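Local coordinates for protein agmatinase (Deinococcus radiodurans, PDB 1WOI) that probably hydrolyses agmatine to putrescine and urea at a pair of manganese ions, as a member of the arginase family, at residues A144-T149 with E189-A194; V228-F233 with V273-N278. All coordinates share one frame; numbering follows the deposited sequence.

Contact 1 (A144-T149 with E189-A194). With MN (manganese (II) ion), chain H; MN (manganese (II) ion), chain G.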
loop_
_atom_site.group_PDB
_atom_site.type_symbol
_atom_site.label_atom_id
_atom_site.label_comp_id
_atom_site.label_asym_id
_atom_site.label_seq_id
_atom_site.Cartn_x
_atom_site.Cartn_y
_atom_site.Cartn_z
ATOM N N ALA A 144 1.034 -10.814 24.130
ATOM C CA ALA A 144 2.271 -11.508 23.825
ATOM C C ALA A 144 3.280 -11.014 24.855
ATOM O O ALA A 144 4.311 -11.641 25.075
ATOM C CB ALA A 144 2.748 -11.155 22.410
ATOM N N HIS A 145 2.958 -9.892 25.497
ATOM C CA HIS A 145 3.848 -9.280 26.484
ATOM C C HIS A 145 3.218 -9.178 27.877
ATOM O O HIS A 145 2.001 -9.144 28.020
ATOM C CB HIS A 145 4.272 -7.885 26.007
ATOM C CG HIS A 145 4.641 -7.821 24.553
ATOM N ND1 HIS A 145 3.764 -7.386 23.581
ATOM C CD2 HIS A 145 5.794 -8.125 23.910
ATOM C CE1 HIS A 145 4.361 -7.423 22.403
ATOM N NE2 HIS A 145 5.593 -7.867 22.575
ATOM N N LEU A 146 4.058 -9.128 28.906
ATOM C CA LEU A 146 3.571 -9.056 30.283
ATOM C C LEU A 146 3.095 -7.658 30.692
ATOM O O LEU A 146 2.101 -7.517 31.408
ATOM C CB LEU A 146 4.670 -9.534 31.241
ATOM C CG LEU A 146 4.269 -9.709 32.709
ATOM C CD1 LEU A 146 3.243 -10.837 32.829
ATOM C CD2 LEU A 146 5.508 -10.021 33.538
ATOM N N ASP A 147 3.808 -6.633 30.231
ATOM C CA ASP A 147 3.494 -5.238 30.539
ATOM C C ASP A 147 3.368 -4.941 32.036
ATOM O O ASP A 147 2.438 -4.258 32.474
ATOM C CB ASP A 147 2.213 -4.803 29.816
ATOM C CG ASP A 147 2.322 -4.925 28.306
ATOM O OD1 ASP A 147 3.439 -4.794 27.758
ATOM O OD2 ASP A 147 1.280 -5.139 27.664
ATOM N N PHE A 148 4.319 -5.450 32.812
ATOM C CA PHE A 148 4.341 -5.236 34.254
ATOM C C PHE A 148 5.684 -4.608 34.651
ATOM O O PHE A 148 6.167 -4.799 35.771
ATOM C CB PHE A 148 4.155 -6.569 34.990
ATOM C CG PHE A 148 3.683 -6.412 36.412
ATOM C CD1 PHE A 148 2.431 -5.881 36.680
ATOM C CD2 PHE A 148 4.496 -6.783 37.479
ATOM C CE1 PHE A 148 1.986 -5.718 37.997
ATOM C CE2 PHE A 148 4.061 -6.622 38.797
ATOM C CZ PHE A 148 2.809 -6.090 39.053
ATOM N N THR A 149 6.269 -3.855 33.723
ATOM C CA THR A 149 7.558 -3.190 33.930
ATOM C C THR A 149 7.421 -1.896 34.736
ATOM O O THR A 149 6.461 -1.142 34.566
ATOM C CB THR A 149 8.227 -2.882 32.556
ATOM O OG1 THR A 149 8.645 -4.114 31.948
ATOM C CG2 THR A 149 9.435 -1.959 32.717
ATOM N N GLU A 189 12.716 -8.552 36.058
ATOM C CA GLU A 189 12.194 -7.936 37.267
ATOM C C GLU A 189 10.670 -7.925 37.205
ATOM O O GLU A 189 9.996 -8.162 38.205
ATOM C CB GLU A 189 12.725 -6.503 37.388
ATOM C CG GLU A 189 12.479 -5.805 38.730
ATOM C CD GLU A 189 11.033 -5.410 38.954
ATOM O OE1 GLU A 189 10.359 -5.011 37.978
ATOM O OE2 GLU A 189 10.572 -5.481 40.116
ATOM N N ALA A 190 10.135 -7.653 36.019
ATOM C CA ALA A 190 8.691 -7.597 35.823
ATOM C C ALA A 190 8.066 -8.971 36.014
ATOM O O ALA A 190 7.030 -9.100 36.664
ATOM C CB ALA A 190 8.370 -7.066 34.427
ATOM N N VAL A 191 8.695 -9.989 35.434
ATOM C CA VAL A 191 8.199 -11.356 35.546
ATOM C C VAL A 191 8.278 -11.846 36.992
ATOM O O VAL A 191 7.326 -12.431 37.510
ATOM C CB VAL A 191 9.008 -12.314 34.644
ATOM C CG1 VAL A 191 8.579 -13.755 34.885
ATOM C CG2 VAL A 191 8.800 -11.946 33.183
ATOM N N ALA A 192 9.417 -11.608 37.640
ATOM C CA ALA A 192 9.598 -12.031 39.025
ATOM C C ALA A 192 8.628 -11.303 39.952
ATOM O O ALA A 192 8.057 -11.906 40.864
ATOM C CB ALA A 192 11.042 -11.778 39.467
ATOM N N ALA A 193 8.445 -10.003 39.725
ATOM C CA ALA A 193 7.533 -9.215 40.546
ATOM C C ALA A 193 6.111 -9.741 40.384
ATOM O O ALA A 193 5.396 -9.951 41.368
ATOM C CB ALA A 193 7.592 -7.746 40.139
ATOM N N ALA A 194 5.696 -9.948 39.138
ATOM C CA ALA A 194 4.352 -10.451 38.883
ATOM C C ALA A 194 4.142 -11.777 39.610
ATOM O O ALA A 194 3.131 -11.967 40.284
ATOM C CB ALA A 194 4.132 -10.637 37.387
HETATM MN MN MN H . 1.539 -6.765 23.633
HETATM MN MN MN G . 0.194 -5.330 25.908
HETATM O O HOH W 1 2.221 -4.626 24.868
#
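Leu146 and Phe148 both set CG anti to the backbone N (chi1 -172° and -160°), and this shared choice carries the isobutyl group and the phenyl ring across to the helix formed by 189-194. One methyl of the leucine does the touching: CD2 reaches the helix backbone at Val191 CA (3.6 Å) and meets CG2 of the same valine at 3.8 Å, with the methyl of Ala194 a little further off. The phenyl ring comes in rim first. Ala193 CB lies at its edge in the ring plane, 3.9 Å from Phe148 CE2, while Phe148 CD2 is as close to Ala194 CB. Ala190 sets its CB against the loop backbone, 3.4 Å from Phe148 O; that oxygen is satisfied by Arg164. The alanines thus let the helix lie close against the loop after strand 137-142. In the same loop, alternate residues serve the metal site of the arginase fold: His145 ND1 binds one manganese at 2.3 Å, and Asp147 OD2 binds the other at 2.1 Å. Thr149 OG1, which brushes Ala190 CB, has its polar partner in Asp187. No hydrogen bond joins the two segments directly, so their own contact rests on van der Waals fit; Arg164, which also pairs with Glu189, links them from outside, while the loop's polar ligands, His145 and Asp147, are committed to the metals.

Contact 2 (V228-F233 with V273-N278); sequences VDVDGF and VELAPN. With MN (manganese (II) ion), chain H; MN (manganese (II) ion), chain G.
The side chains of Asp229 and Glu274 pass each other at a slant, their carboxylate planes 21° apart but the charged ends not touching; it is the aliphatic Glu274 CB that makes the contact, 3.3 Å from Asp229 OD1. Bent at chi2 (-70°), the glutamate carries its own carboxylate away to His121 N and Asn159. Asp229 OD2 bridges the manganese ions, 2.2 Å to the one also held by Asp147 and 2.3 Å to the one held by Asp231, whereas OD1 accepts from Asp231 N at 2.9 Å, 35° out of the carboxylate plane, closing an Asx turn. That turn places Asp231 to hold its manganese through both oxygens. Such a DxD pair at a strand's C-terminal end belongs to the metal centre of the arginase alpha/beta fold; here neighbouring parallel strands 223-229 and 266-273 meet, with Val273 N donating to Val228 O (2.9 Å) and Val230 N to Val273 O (3.1 Å). Beyond this bridge Val230 splits its methyls, CG2 resting 3.4 Å from Glu274 O and CG1 meeting Leu275 CB at 4.2 Å. A glycine here would probably open a gap against Glu274 and Leu275 and let the turn between the aspartates shift.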
loop_
_atom_site.group_PDB
_atom_site.type_symbol
_atom_site.label_atom_id
_atom_site.label_comp_id
_atom_site.label_asym_id
_atom_site.label_seq_id
_atom_site.Cartn_x
_atom_site.Cartn_y
_atom_site.Cartn_z
ATOM N N VAL A 228 -7.619 -7.106 26.224
ATOM C CA VAL A 228 -7.186 -7.822 25.040
ATOM C C VAL A 228 -6.218 -7.003 24.203
ATOM O O VAL A 228 -6.590 -5.982 23.624
ATOM C CB VAL A 228 -8.390 -8.213 24.153
ATOM C CG1 VAL A 228 -7.902 -9.004 22.929
ATOM C CG2 VAL A 228 -9.393 -9.033 24.963
ATOM N N ASP A 229 -4.969 -7.447 24.167
ATOM C CA ASP A 229 -3.939 -6.801 23.354
ATOM C C ASP A 229 -3.938 -7.638 22.078
ATOM O O ASP A 229 -3.675 -8.846 22.125
ATOM C CB ASP A 229 -2.579 -6.904 24.038
ATOM C CG ASP A 229 -1.475 -6.218 23.253
ATOM O OD1 ASP A 229 -1.534 -6.183 22.007
ATOM O OD2 ASP A 229 -0.528 -5.730 23.891
ATOM N N VAL A 230 -4.233 -7.019 20.942
ATOM C CA VAL A 230 -4.282 -7.779 19.701
ATOM C C VAL A 230 -2.997 -8.525 19.357
ATOM O O VAL A 230 -3.049 -9.500 18.599
ATOM C CB VAL A 230 -4.700 -6.894 18.487
ATOM C CG1 VAL A 230 -6.014 -6.190 18.785
ATOM C CG2 VAL A 230 -3.610 -5.883 18.154
ATOM N N ASP A 231 -1.847 -8.105 19.891
ATOM C CA ASP A 231 -0.631 -8.833 19.549
ATOM C C ASP A 231 -0.554 -10.186 20.245
ATOM O O ASP A 231 0.378 -10.960 20.015
ATOM C CB ASP A 231 0.658 -8.010 19.772
ATOM C CG ASP A 231 0.903 -7.633 21.215
ATOM O OD1 ASP A 231 0.602 -8.434 22.126
ATOM O OD2 ASP A 231 1.435 -6.519 21.426
ATOM N N GLY A 232 -1.554 -10.481 21.074
ATOM C CA GLY A 232 -1.601 -11.786 21.715
ATOM C C GLY A 232 -1.935 -12.798 20.627
ATOM O O GLY A 232 -1.563 -13.976 20.694
ATOM N N PHE A 233 -2.639 -12.326 19.601
ATOM C CA PHE A 233 -3.014 -13.169 18.474
ATOM C C PHE A 233 -1.857 -13.321 17.514
ATOM O O PHE A 233 -0.995 -12.452 17.421
ATOM C CB PHE A 233 -4.213 -12.572 17.731
ATOM C CG PHE A 233 -5.474 -12.611 18.529
ATOM C CD1 PHE A 233 -5.885 -11.507 19.267
ATOM C CD2 PHE A 233 -6.206 -13.792 18.619
ATOM C CE1 PHE A 233 -7.008 -11.584 20.091
ATOM C CE2 PHE A 233 -7.331 -13.879 19.439
ATOM C CZ PHE A 233 -7.730 -12.772 20.177
ATOM N N VAL A 273 -6.841 -3.196 22.894
ATOM C CA VAL A 273 -5.719 -2.300 22.625
ATOM C C VAL A 273 -4.673 -2.776 21.620
ATOM O O VAL A 273 -4.650 -3.940 21.228
ATOM C CB VAL A 273 -4.978 -1.967 23.945
ATOM C CG1 VAL A 273 -5.952 -1.366 24.941
ATOM C CG2 VAL A 273 -4.336 -3.230 24.523
ATOM N N GLU A 274 -3.815 -1.837 21.219
ATOM C CA GLU A 274 -2.705 -2.054 20.290
ATOM C C GLU A 274 -3.042 -2.384 18.829
ATOM O O GLU A 274 -2.169 -2.792 18.065
ATOM C CB GLU A 274 -1.752 -3.122 20.849
ATOM C CG GLU A 274 -1.007 -2.731 22.140
ATOM C CD GLU A 274 0.063 -1.649 21.947
ATOM O OE1 GLU A 274 0.537 -1.449 20.809
ATOM O OE2 GLU A 274 0.450 -1.007 22.950
ATOM N N LEU A 275 -4.295 -2.215 18.427
ATOM C CA LEU A 275 -4.650 -2.474 17.032
ATOM C C LEU A 275 -4.065 -1.301 16.241
ATOM O O LEU A 275 -4.250 -0.153 16.632
ATOM C CB LEU A 275 -6.174 -2.479 16.863
ATOM C CG LEU A 275 -6.831 -3.110 15.628
ATOM C CD1 LEU A 275 -7.914 -2.165 15.119
ATOM C CD2 LEU A 275 -5.821 -3.411 14.542
ATOM N N ALA A 276 -3.365 -1.595 15.148
ATOM C CA ALA A 276 -2.757 -0.570 14.290
ATOM C C ALA A 276 -3.267 -0.821 12.872
ATOM O O ALA A 276 -2.664 -1.583 12.116
ATOM C CB ALA A 276 -1.229 -0.684 14.326
ATOM N N PRO A 277 -4.385 -0.176 12.493
ATOM C CA PRO A 277 -5.033 -0.297 11.180
ATOM C C PRO A 277 -4.108 0.019 10.018
ATOM O O PRO A 277 -4.170 -0.614 8.963
ATOM C CB PRO A 277 -6.182 0.713 11.257
ATOM C CG PRO A 277 -6.421 0.885 12.718
ATOM C CD PRO A 277 -5.037 0.875 13.292
ATOM N N ASN A 278 -3.268 1.025 10.219
ATOM C CA ASN A 278 -2.323 1.466 9.205
ATOM C C ASN A 278 -1.285 0.408 8.857
ATOM O O ASN A 278 -0.620 0.507 7.826
ATOM C CB ASN A 278 -1.623 2.736 9.689
ATOM C CG ASN A 278 -0.907 2.531 11.010
ATOM O OD1 ASN A 278 -1.481 1.999 11.958
ATOM N ND2 ASN A 278 0.350 2.956 11.079
HETATM MN MN MN H . 1.539 -6.765 23.633
HETATM MN MN MN G . 0.194 -5.330 25.908
HETATM O O HOH W 1 2.221 -4.626 24.868
#

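Both contacts are buried, and each draws on a loop that follows a strand of the same parallel sheet, yet they lie differently in the fold. Contact 2 is the more central, about 9 Å from the centre of the chain to its own centre, and joins adjacent strand ends by backbone hydrogen bonds beside metal-binding carboxylates. Contact 1, its centre about 18 Å from that of the chain, packs a loop on a helix mainly through apolar groups, with no hydrogen bond between its two segments and with Val191 also touching Leu69 of a second subunit. Segments 144-149 and 228-233 both supply ligands to the manganese pair, which a water also bridges, and are probably joined by a hydrogen bond from Ala144 N to Asp231 OD1.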